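PDB 4YZT: cellulose hydrolase from Bacillus licheniformis, which hydrolyses internal beta-1,4-glucosidic bonds of cellulose as a tri-modular family 5 (subfamily 4) endoglucanase. Local coordinates for residues S226-V231 / G273-N278; S232-R237 / Y490-Y495; S282-H287 / D320-E325. All coordinates share one frame; numbering follows the deposited sequence. Where two conformers were deposited one is given.

Interaction 1 (S226-V231 / G273-N278); sequences SPWDYV and GTLGAN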
loop_
_atom_site.group_PDB
_atom_site.type_symbol
_atom_site.label_atom_id
_atom_site.label_comp_id
_atom_site.label_asym_id
_atom_site.label_seq_id
_atom_site.Cartn_x
_atom_site.Cartn_y
_atom_site.Cartn_z
ATOM N N SER A 226 -3.817 -8.920 -1.286
ATOM C CA SER A 226 -4.289 -9.699 -2.428
ATOM C C SER A 226 -5.166 -8.893 -3.373
ATOM O O SER A 226 -5.946 -8.047 -2.944
ATOM C CB SER A 226 -5.046 -10.932 -1.943
ATOM O OG SER A 226 -4.165 -11.769 -1.219
ATOM N N PRO A 227 -5.023 -9.140 -4.691
ATOM C CA PRO A 227 -4.080 -10.053 -5.348
ATOM C C PRO A 227 -2.689 -9.433 -5.413
ATOM O O PRO A 227 -2.565 -8.267 -5.786
ATOM C CB PRO A 227 -4.661 -10.230 -6.765
ATOM C CG PRO A 227 -6.034 -9.548 -6.737
ATOM C CD PRO A 227 -5.946 -8.521 -5.656
ATOM N N TRP A 228 -1.669 -10.194 -5.040
ATOM C CA TRP A 228 -0.306 -9.669 -4.974
ATOM C C TRP A 228 0.136 -9.019 -6.285
ATOM O O TRP A 228 0.777 -7.964 -6.274
ATOM C CB TRP A 228 0.680 -10.776 -4.616
ATOM C CG TRP A 228 2.085 -10.285 -4.561
ATOM C CD1 TRP A 228 3.076 -10.513 -5.473
ATOM C CD2 TRP A 228 2.666 -9.481 -3.525
ATOM N NE1 TRP A 228 4.237 -9.887 -5.074
ATOM C CE2 TRP A 228 4.011 -9.244 -3.884
ATOM C CE3 TRP A 228 2.176 -8.932 -2.331
ATOM C CZ2 TRP A 228 4.873 -8.490 -3.087
ATOM C CZ3 TRP A 228 3.033 -8.174 -1.545
ATOM C CH2 TRP A 228 4.369 -7.967 -1.926
ATOM N N ASP A 229 -0.213 -9.646 -7.407
ATOM C CA ASP A 229 0.280 -9.141 -8.685
ATOM C C ASP A 229 -0.486 -7.891 -9.141
ATOM O O ASP A 229 0.033 -7.107 -9.936
ATOM C CB ASP A 229 0.270 -10.236 -9.773
ATOM C CG ASP A 229 -0.967 -11.118 -9.751
ATOM O OD1 ASP A 229 -1.706 -11.164 -8.745
ATOM O OD2 ASP A 229 -1.200 -11.780 -10.779
ATOM N N TYR A 230 -1.685 -7.659 -8.609
ATOM C CA TYR A 230 -2.336 -6.383 -8.872
ATOM C C TYR A 230 -1.715 -5.289 -7.993
ATOM O O TYR A 230 -1.348 -4.221 -8.503
ATOM C CB TYR A 230 -3.868 -6.419 -8.650
ATOM C CG TYR A 230 -4.371 -4.997 -8.519
ATOM C CD1 TYR A 230 -4.307 -4.112 -9.605
ATOM C CD2 TYR A 230 -4.800 -4.499 -7.286
ATOM C CE1 TYR A 230 -4.706 -2.784 -9.477
ATOM C CE2 TYR A 230 -5.197 -3.164 -7.146
ATOM C CZ TYR A 230 -5.145 -2.318 -8.242
ATOM O OH TYR A 230 -5.527 -1.000 -8.114
ATOM N N VAL A 231 -1.590 -5.535 -6.686
ATOM C CA VAL A 231 -1.140 -4.459 -5.805
ATOM C C VAL A 231 0.293 -4.064 -6.130
ATOM O O VAL A 231 0.650 -2.893 -5.994
ATOM C CB VAL A 231 -1.284 -4.813 -4.288
ATOM C CG1 VAL A 231 -2.737 -5.127 -3.953
ATOM C CG2 VAL A 231 -0.393 -5.951 -3.882
ATOM N N GLY A 273 -2.862 -2.241 1.253
ATOM C CA GLY A 273 -2.716 -1.127 0.337
ATOM C C GLY A 273 -2.011 -1.519 -0.943
ATOM O O GLY A 273 -1.488 -2.626 -1.068
ATOM N N THR A 274 -1.988 -0.608 -1.912
ATOM C CA THR A 274 -1.287 -0.910 -3.150
ATOM C C THR A 274 0.189 -0.607 -2.966
ATOM O O THR A 274 0.579 0.150 -2.068
ATOM C CB THR A 274 -1.867 -0.135 -4.369
ATOM O OG1 THR A 274 -1.981 1.263 -4.066
ATOM C CG2 THR A 274 -3.243 -0.681 -4.712
ATOM N N LEU A 275 1.000 -1.234 -3.809
ATOM C CA LEU A 275 2.449 -1.218 -3.693
ATOM C C LEU A 275 3.045 -0.908 -5.057
ATOM O O LEU A 275 3.943 -1.609 -5.525
ATOM C CB LEU A 275 2.977 -2.568 -3.178
ATOM C CG LEU A 275 2.450 -3.091 -1.829
ATOM C CD1 LEU A 275 3.041 -4.476 -1.526
ATOM C CD2 LEU A 275 2.742 -2.105 -0.692
ATOM N N GLY A 276 2.520 0.125 -5.709
ATOM C CA GLY A 276 3.035 0.506 -7.011
ATOM C C GLY A 276 2.003 0.553 -8.125
ATOM O O GLY A 276 2.224 1.225 -9.133
ATOM N N ALA A 277 0.889 -0.159 -7.953
ATOM C CA ALA A 277 -0.225 -0.072 -8.896
ATOM C C ALA A 277 -0.553 1.398 -9.140
ATOM O O ALA A 277 -0.701 2.151 -8.175
ATOM C CB ALA A 277 -1.453 -0.819 -8.350
ATOM N N ASN A 278 -0.658 1.819 -10.403
ATOM C CA ASN A 278 -0.837 3.249 -10.681
ATOM C C ASN A 278 -2.137 3.654 -11.385
ATOM O O ASN A 278 -2.444 4.838 -11.458
ATOM C CB ASN A 278 0.368 3.783 -11.486
ATOM C CG ASN A 278 0.400 3.297 -12.937
ATOM O OD1 ASN A 278 -0.200 2.284 -13.297
ATOM N ND2 ASN A 278 1.142 4.016 -13.773
#
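The backbones of 226-231 and 273-278 come together where the carbonyl of Val231 meets the loop, with the CA atoms of Val231 and Thr274 4.4 Å apart. Leu275 N donates to Val231 O at 2.8 Å. Ala277 N adds a long, weak bond to the same oxygen, so the loop curls around one acceptor at the end of the short helix 228-231. The methyl of Ala277 rests on the backbone, its CB 3.4 Å from Tyr230 O. It also touches the Tyr230 ring, and CG2 of Thr274 reaches CE2 of that ring at 4.0 Å. Val231 fills the middle, with its CB against Gly273 O. Leu275 keeps CG on the side opposite its carbonyl carbon (chi1 -57°). Its CD1 meets Trp228 CZ3 at 3.7 Å, the two side chains crossing at about a right angle. Leu275 also lines the glycan pocket and touches a bound glucose unit, so Trp228 packs directly on a pocket residue. Gly273 and Gly276 have positive phi values at which a CB would strike the preceding carbonyl oxygen. In the TIM barrel, the contact joins the short helix 228-231, which follows strand 218-224, to the loop after strand 267-272. Helix 280-296 packs alongside: Tyr286 touches Tyr230 and Val231, and His287 touches Thr274.

Interaction 2 (S232-R237 / Y490-Y495); sequences SNWWGR and YDEDFY
Asn233 O accepts a hydrogen bond from Tyr490 N at 3.0 Å. Asn233 closes helix 228-231 in a Schellman motif, and Trp234 to Arg237 then form a type I' beta turn. This loop of the TIM-barrel module meets the C-terminal beta module, where 490-495 leads into strand 494-497.

The CB atoms of Asn233 and Tyr490 touch at 3.8 Å. The Asn233 amide extends away from its own backbone N (chi1 -173°), which carries ND2 past Tyr490 CB to the edge of the Phe494 ring. ND2 lies near that ring's plane, 4.1 Å from Phe494 CZ, and the amide and ring planes are 80° apart. The hydrogen bond of ND2 goes to Ala464 O. Tyr490 CA lies over one face of the Phe494 ring, toward its rim. The Tyr490 side chain starts toward the loop but its ring leads away, and Ser232 O lies at the ring edge, near its plane.

Trp234 turns its indole toward Glu492. Glu492 OE1 lies over one face of the indole, toward its rim, while OE2 is 4.0 Å from Trp234 CZ2. The ring and carboxylate planes are 40° apart. The Glu492 chain, extended beyond CG, carries the carboxylate to the indole. Glu492 OE1 is held by Asn489 ND2. The indole also meets Trp228 edge-to-face.

Two waters finish the contact. One donates to Ser232 O and to Tyr490 O, and accepts a weak bond from Trp234 NE1. The second accepts from Trp234 NE1 at 3.3 Å and donates to Glu492 OE2 at 2.9 Å.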
loop_
_atom_site.group_PDB
_atom_site.type_symbol
_atom_site.label_atom_id
_atom_site.label_comp_id
_atom_site.label_asym_id
_atom_site.label_seq_id
_atom_site.Cartn_x
_atom_site.Cartn_y
_atom_site.Cartn_z
ATOM N N SER A 232 1.081 -5.016 -6.626
ATOM C CA SER A 232 2.490 -4.755 -6.964
ATOM C C SER A 232 2.746 -4.480 -8.453
ATOM O O SER A 232 3.900 -4.230 -8.862
ATOM C CB SER A 232 3.362 -5.939 -6.537
ATOM O OG SER A 232 3.250 -6.181 -5.144
ATOM N N ASN A 233 1.681 -4.509 -9.251
ATOM C CA ASN A 233 1.778 -4.455 -10.723
ATOM C C ASN A 233 2.824 -5.446 -11.232
ATOM O O ASN A 233 3.834 -5.069 -11.820
ATOM C CB ASN A 233 2.096 -3.041 -11.215
ATOM C CG ASN A 233 2.031 -2.928 -12.735
ATOM O OD1 ASN A 233 1.508 -3.819 -13.411
ATOM N ND2 ASN A 233 2.567 -1.844 -13.276
ATOM N N TRP A 234 2.576 -6.721 -10.958
ATOM C CA TRP A 234 3.396 -7.793 -11.513
ATOM C C TRP A 234 2.709 -8.408 -12.737
ATOM O O TRP A 234 1.483 -8.482 -12.790
ATOM C CB TRP A 234 3.641 -8.883 -10.460
ATOM C CG TRP A 234 4.723 -8.581 -9.448
ATOM C CD1 TRP A 234 5.253 -7.368 -9.145
ATOM C CD2 TRP A 234 5.410 -9.538 -8.630
ATOM N NE1 TRP A 234 6.228 -7.503 -8.179
ATOM C CE2 TRP A 234 6.346 -8.830 -7.853
ATOM C CE3 TRP A 234 5.337 -10.932 -8.497
ATOM C CZ2 TRP A 234 7.193 -9.459 -6.942
ATOM C CZ3 TRP A 234 6.173 -11.558 -7.592
ATOM C CH2 TRP A 234 7.090 -10.819 -6.823
ATOM N N TRP A 235 3.507 -8.871 -13.695
ATOM C CA TRP A 235 3.020 -9.645 -14.833
ATOM C C TRP A 235 1.895 -8.997 -15.633
ATOM O O TRP A 235 1.048 -9.691 -16.194
ATOM C CB TRP A 235 2.565 -11.038 -14.364
ATOM C CG TRP A 235 3.612 -11.767 -13.544
ATOM C CD1 TRP A 235 4.928 -11.906 -13.838
ATOM C CD2 TRP A 235 3.401 -12.469 -12.312
ATOM N NE1 TRP A 235 5.563 -12.640 -12.866
ATOM C CE2 TRP A 235 4.645 -12.992 -11.912
ATOM C CE3 TRP A 235 2.284 -12.690 -11.500
ATOM C CZ2 TRP A 235 4.803 -13.730 -10.733
ATOM C CZ3 TRP A 235 2.441 -13.420 -10.339
ATOM C CH2 TRP A 235 3.691 -13.934 -9.967
ATOM N N GLY A 236 1.886 -7.668 -15.687
ATOM C CA GLY A 236 0.911 -6.955 -16.488
ATOM C C GLY A 236 -0.481 -6.877 -15.883
ATOM O O GLY A 236 -1.436 -6.532 -16.587
ATOM N N ARG A 237 -0.611 -7.159 -14.585
ATOM C CA ARG A 237 -1.928 -7.088 -13.936
ATOM C C ARG A 237 -2.217 -5.650 -13.502
ATOM O O ARG A 237 -2.087 -5.301 -12.328
ATOM C CB ARG A 237 -2.006 -8.048 -12.724
ATOM C CG ARG A 237 -3.434 -8.275 -12.211
ATOM C CD ARG A 237 -3.531 -9.411 -11.175
ATOM N NE ARG A 237 -4.924 -9.706 -10.837
ATOM C CZ ARG A 237 -5.342 -10.849 -10.295
ATOM N NH1 ARG A 237 -4.469 -11.815 -10.018
ATOM N NH2 ARG A 237 -6.638 -11.038 -10.036
ATOM N N TYR A 490 6.785 -4.393 -12.110
ATOM C CA TYR A 490 7.083 -3.010 -11.728
ATOM C C TYR A 490 8.193 -2.896 -10.678
ATOM O O TYR A 490 8.257 -3.692 -9.737
ATOM C CB TYR A 490 5.820 -2.332 -11.203
ATOM C CG TYR A 490 6.067 -0.952 -10.620
ATOM C CD1 TYR A 490 6.395 0.123 -11.440
ATOM C CD2 TYR A 490 5.978 -0.728 -9.250
ATOM C CE1 TYR A 490 6.620 1.389 -10.911
ATOM C CE2 TYR A 490 6.200 0.537 -8.714
ATOM C CZ TYR A 490 6.523 1.588 -9.554
ATOM O OH TYR A 490 6.748 2.845 -9.029
ATOM N N ASP A 491 9.069 -1.913 -10.886
ATOM C CA ASP A 491 10.135 -1.519 -9.961
ATOM C C ASP A 491 11.322 -2.486 -10.034
ATOM O O ASP A 491 12.431 -2.045 -10.288
ATOM C CB ASP A 491 9.617 -1.401 -8.518
ATOM C CG ASP A 491 10.392 -0.388 -7.686
ATOM O OD1 ASP A 491 10.922 0.598 -8.244
ATOM O OD2 ASP A 491 10.459 -0.575 -6.455
ATOM N N GLU A 492 11.113 -3.787 -9.826
ATOM C CA GLU A 492 12.267 -4.689 -9.883
ATOM C C GLU A 492 12.752 -4.876 -11.325
ATOM O O GLU A 492 13.952 -5.068 -11.545
ATOM C CB GLU A 492 11.962 -6.040 -9.222
ATOM C CG GLU A 492 11.031 -6.942 -9.977
ATOM C CD GLU A 492 10.678 -8.206 -9.194
ATOM O OE1 GLU A 492 10.222 -9.179 -9.821
ATOM O OE2 GLU A 492 10.835 -8.222 -7.948
ATOM N N ASP A 493 11.846 -4.759 -12.300
ATOM C CA ASP A 493 12.211 -4.925 -13.710
ATOM C C ASP A 493 12.163 -3.635 -14.526
ATOM O O ASP A 493 12.898 -3.491 -15.504
ATOM C CB ASP A 493 11.293 -5.939 -14.390
ATOM C CG ASP A 493 11.433 -7.333 -13.820
ATOM O OD1 ASP A 493 12.533 -7.670 -13.337
ATOM O OD2 ASP A 493 10.447 -8.094 -13.898
ATOM N N PHE A 494 11.269 -2.710 -14.174
ATOM C CA PHE A 494 11.132 -1.502 -14.989
ATOM C C PHE A 494 10.593 -0.328 -14.202
ATOM O O PHE A 494 9.984 -0.494 -13.147
ATOM C CB PHE A 494 10.217 -1.751 -16.209
ATOM C CG PHE A 494 8.767 -2.046 -15.851
ATOM C CD1 PHE A 494 7.870 -1.006 -15.582
ATOM C CD2 PHE A 494 8.304 -3.352 -15.795
ATOM C CE1 PHE A 494 6.548 -1.268 -15.251
ATOM C CE2 PHE A 494 6.974 -3.625 -15.472
ATOM C CZ PHE A 494 6.093 -2.575 -15.202
ATOM N N TYR A 495 10.801 0.866 -14.734
ATOM C CA TYR A 495 10.166 2.054 -14.168
ATOM C C TYR A 495 10.173 3.205 -15.157
ATOM O O TYR A 495 10.878 3.172 -16.177
ATOM C CB TYR A 495 10.844 2.483 -12.854
ATOM C CG TYR A 495 12.332 2.772 -12.939
ATOM C CD1 TYR A 495 13.273 1.743 -12.922
ATOM C CD2 TYR A 495 12.799 4.082 -13.007
ATOM C CE1 TYR A 495 14.646 2.019 -12.987
ATOM C CE2 TYR A 495 14.176 4.366 -13.078
ATOM C CZ TYR A 495 15.086 3.329 -13.063
ATOM O OH TYR A 495 16.440 3.609 -13.122
HETATM O O HOH W 1 6.427 -4.412 -7.817
HETATM O O HOH W 2 8.980 -6.295 -6.831
#

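Interaction 3 (S282-H287 / D320-E325); sequences SKWLYH and DPVVKE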
loop_
_atom_site.group_PDB
_atom_site.type_symbol
_atom_site.label_atom_id
_atom_site.label_comp_id
_atom_site.label_asym_id
_atom_site.label_seq_id
_atom_site.Cartn_x
_atom_site.Cartn_y
_atom_site.Cartn_z
ATOM N N SER A 282 -8.844 1.770 -10.758
ATOM C CA SER A 282 -8.672 0.517 -10.032
ATOM C C SER A 282 -8.204 0.783 -8.614
ATOM O O SER A 282 -8.711 0.189 -7.668
ATOM C CB SER A 282 -7.686 -0.394 -10.747
ATOM O OG SER A 282 -8.206 -0.817 -12.001
ATOM N N LYS A 283 -7.229 1.669 -8.466
ATOM C CA LYS A 283 -6.687 1.956 -7.141
ATOM C C LYS A 283 -7.759 2.500 -6.191
ATOM O O LYS A 283 -7.841 2.090 -5.030
ATOM C CB LYS A 283 -5.528 2.943 -7.243
ATOM C CG LYS A 283 -4.779 3.140 -5.931
ATOM C CD LYS A 283 -4.112 4.515 -5.888
ATOM C CE LYS A 283 -2.979 4.656 -6.878
ATOM N NZ LYS A 283 -2.509 6.092 -6.931
ATOM N N TRP A 284 -8.584 3.419 -6.692
ATOM C CA TRP A 284 -9.637 4.011 -5.869
ATOM C C TRP A 284 -10.675 2.956 -5.495
ATOM O O TRP A 284 -11.052 2.823 -4.327
ATOM C CB TRP A 284 -10.295 5.192 -6.596
ATOM C CG TRP A 284 -9.350 6.354 -6.832
ATOM C CD1 TRP A 284 -8.074 6.478 -6.367
ATOM C CD2 TRP A 284 -9.619 7.543 -7.593
ATOM N NE1 TRP A 284 -7.531 7.671 -6.787
ATOM C CE2 TRP A 284 -8.454 8.340 -7.549
ATOM C CE3 TRP A 284 -10.730 8.011 -8.307
ATOM C CZ2 TRP A 284 -8.369 9.585 -8.189
ATOM C CZ3 TRP A 284 -10.640 9.256 -8.956
ATOM C CH2 TRP A 284 -9.470 10.019 -8.892
ATOM N N LEU A 285 -11.122 2.194 -6.490
ATOM C CA LEU A 285 -12.072 1.100 -6.265
ATOM C C LEU A 285 -11.545 0.040 -5.278
ATOM O O LEU A 285 -12.288 -0.464 -4.439
ATOM C CB LEU A 285 -12.428 0.439 -7.599
ATOM C CG LEU A 285 -13.501 -0.655 -7.553
ATOM C CD1 LEU A 285 -14.833 -0.065 -7.058
ATOM C CD2 LEU A 285 -13.676 -1.283 -8.917
ATOM N N TYR A 286 -10.277 -0.319 -5.410
ATOM C CA TYR A 286 -9.660 -1.296 -4.517
ATOM C C TYR A 286 -9.682 -0.800 -3.068
ATOM O O TYR A 286 -10.101 -1.518 -2.148
ATOM C CB TYR A 286 -8.223 -1.594 -4.965
ATOM C CG TYR A 286 -7.541 -2.666 -4.141
ATOM C CD1 TYR A 286 -6.835 -2.341 -2.988
ATOM C CD2 TYR A 286 -7.622 -4.010 -4.501
ATOM C CE1 TYR A 286 -6.223 -3.320 -2.224
ATOM C CE2 TYR A 286 -7.002 -4.980 -3.746
ATOM C CZ TYR A 286 -6.319 -4.634 -2.611
ATOM O OH TYR A 286 -5.705 -5.609 -1.850
ATOM N N HIS A 287 -9.252 0.438 -2.857
ATOM C CA HIS A 287 -9.184 0.946 -1.492
ATOM C C HIS A 287 -10.581 1.109 -0.885
ATOM O O HIS A 287 -10.812 0.702 0.257
ATOM C CB HIS A 287 -8.408 2.259 -1.448
ATOM C CG HIS A 287 -6.922 2.075 -1.512
ATOM N ND1 HIS A 287 -6.248 1.866 -2.695
ATOM C CD2 HIS A 287 -5.981 2.056 -0.534
ATOM C CE1 HIS A 287 -4.955 1.733 -2.449
ATOM N NE2 HIS A 287 -4.765 1.842 -1.144
ATOM N N ASP A 320 -1.689 11.155 -3.963
ATOM C CA ASP A 320 -3.019 10.895 -4.511
ATOM C C ASP A 320 -4.018 11.294 -3.433
ATOM O O ASP A 320 -4.322 10.504 -2.546
ATOM C CB ASP A 320 -3.177 9.417 -4.899
ATOM C CG ASP A 320 -4.530 9.105 -5.533
ATOM O OD1 ASP A 320 -5.435 9.959 -5.483
ATOM O OD2 ASP A 320 -4.685 7.992 -6.081
ATOM N N PRO A 321 -4.504 12.535 -3.482
ATOM C CA PRO A 321 -5.343 13.015 -2.385
ATOM C C PRO A 321 -6.700 12.325 -2.351
ATOM O O PRO A 321 -7.295 12.199 -1.280
ATOM C CB PRO A 321 -5.512 14.500 -2.696
ATOM C CG PRO A 321 -4.388 14.825 -3.598
ATOM C CD PRO A 321 -4.140 13.623 -4.409
ATOM N N VAL A 322 -7.189 11.916 -3.515
ATOM C CA VAL A 322 -8.493 11.268 -3.598
ATOM C C VAL A 322 -8.476 9.912 -2.898
ATOM O O VAL A 322 -9.383 9.610 -2.114
ATOM C CB VAL A 322 -8.944 11.090 -5.059
ATOM C CG1 VAL A 322 -10.176 10.196 -5.142
ATOM C CG2 VAL A 322 -9.191 12.456 -5.701
ATOM N N VAL A 323 -7.458 9.093 -3.164
ATOM C CA VAL A 323 -7.430 7.775 -2.538
ATOM C C VAL A 323 -7.307 7.940 -1.009
ATOM O O VAL A 323 -7.918 7.177 -0.253
ATOM C CB VAL A 323 -6.305 6.878 -3.107
ATOM C CG1 VAL A 323 -4.928 7.263 -2.540
ATOM C CG2 VAL A 323 -6.601 5.422 -2.818
ATOM N N LYS A 324 -6.563 8.949 -0.559
ATOM C CA LYS A 324 -6.478 9.250 0.868
ATOM C C LYS A 324 -7.851 9.597 1.449
ATOM O O LYS A 324 -8.231 9.100 2.511
ATOM C CB LYS A 324 -5.509 10.410 1.137
ATOM C CG LYS A 324 -5.385 10.789 2.634
ATOM C CD LYS A 324 -6.222 12.010 3.021
ATOM C CE LYS A 324 -5.647 13.290 2.455
ATOM N NZ LYS A 324 -6.347 14.507 2.978
ATOM N N GLU A 325 -8.591 10.456 0.757
ATOM C CA GLU A 325 -9.900 10.853 1.252
ATOM C C GLU A 325 -10.861 9.665 1.266
ATOM O O GLU A 325 -11.697 9.551 2.167
ATOM C CB GLU A 325 -10.490 11.998 0.418
ATOM C CG GLU A 325 -9.680 13.298 0.429
ATOM C CD GLU A 325 -9.515 13.934 1.808
ATOM O OE1 GLU A 325 -10.179 13.508 2.781
ATOM O OE2 GLU A 325 -8.721 14.897 1.906
#
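Asp320 OD2 takes two donors from helix 280-296. Trp284 NE1 reaches it at 2.9 Å, in the indole plane and on the syn lone pair. Lys283 NZ forms a salt bridge at 3.0 Å on the anti lone pair. A bend at chi3 (-68°) turns the lysine tip to the carboxylate. The other oxygen, OD1, accepts Val323 N from above the carboxylate plane. Asp320 is the N-cap of helix 321-330, and this is its capping bond. Trp284 NE1 gives OD1 only a weak second bond. The buried carboxylate therefore has partners at both oxygens, and the nearby lysine and helix N-terminus would probably favour its charged form.

Val322 CG1 lies over the centre of the Trp284 six-membered ring, 3.5 Å from its centroid, as a CH-pi contact. Val323 CG2 makes another over a face of His287. That imidazole is fixed by ND1, which donates to Lys283 O at 2.8 Å in the ring plane. His287 N reaches the same oxygen from the opposite face of its carbonyl. A leucine in place of Trp284 would probably leave OD2 with Lys283 as its sole partner across this contact and take the aromatic face from Val322.

The two helix segments run nearly parallel, 12° apart, with axes 9.6 Å from each other. Strand 424-431 of the neighbouring beta module touches Trp284 and Val322, while Trp303 of barrel strand 299-303 meets the His287 ring.

Interactions 1 and 2 touch directly, with centres 10 Å apart. Segment 226-231 runs straight into 232-237, where Asp229 O lies 2.8 Å from Trp234 N, a probable hydrogen bond, and Asp229 OD1 pairs with Arg237 NH1 at 3.1 Å. Gly276 CA also packs on Tyr490 CE2 at 3.6 Å. Interaction 3 lies on the other flank of interaction 1, centres 12 Å apart, where Ser226 O and Tyr286 OH are 2.7 Å apart. Interactions 2 and 3 do not touch. Interaction 1 alone includes a glycan-pocket residue, Leu275, whose side chain is about 4 Å from a bound glucose. The side chains of Ser232 and His287 lie about 7 Å and 13 Å from glucose.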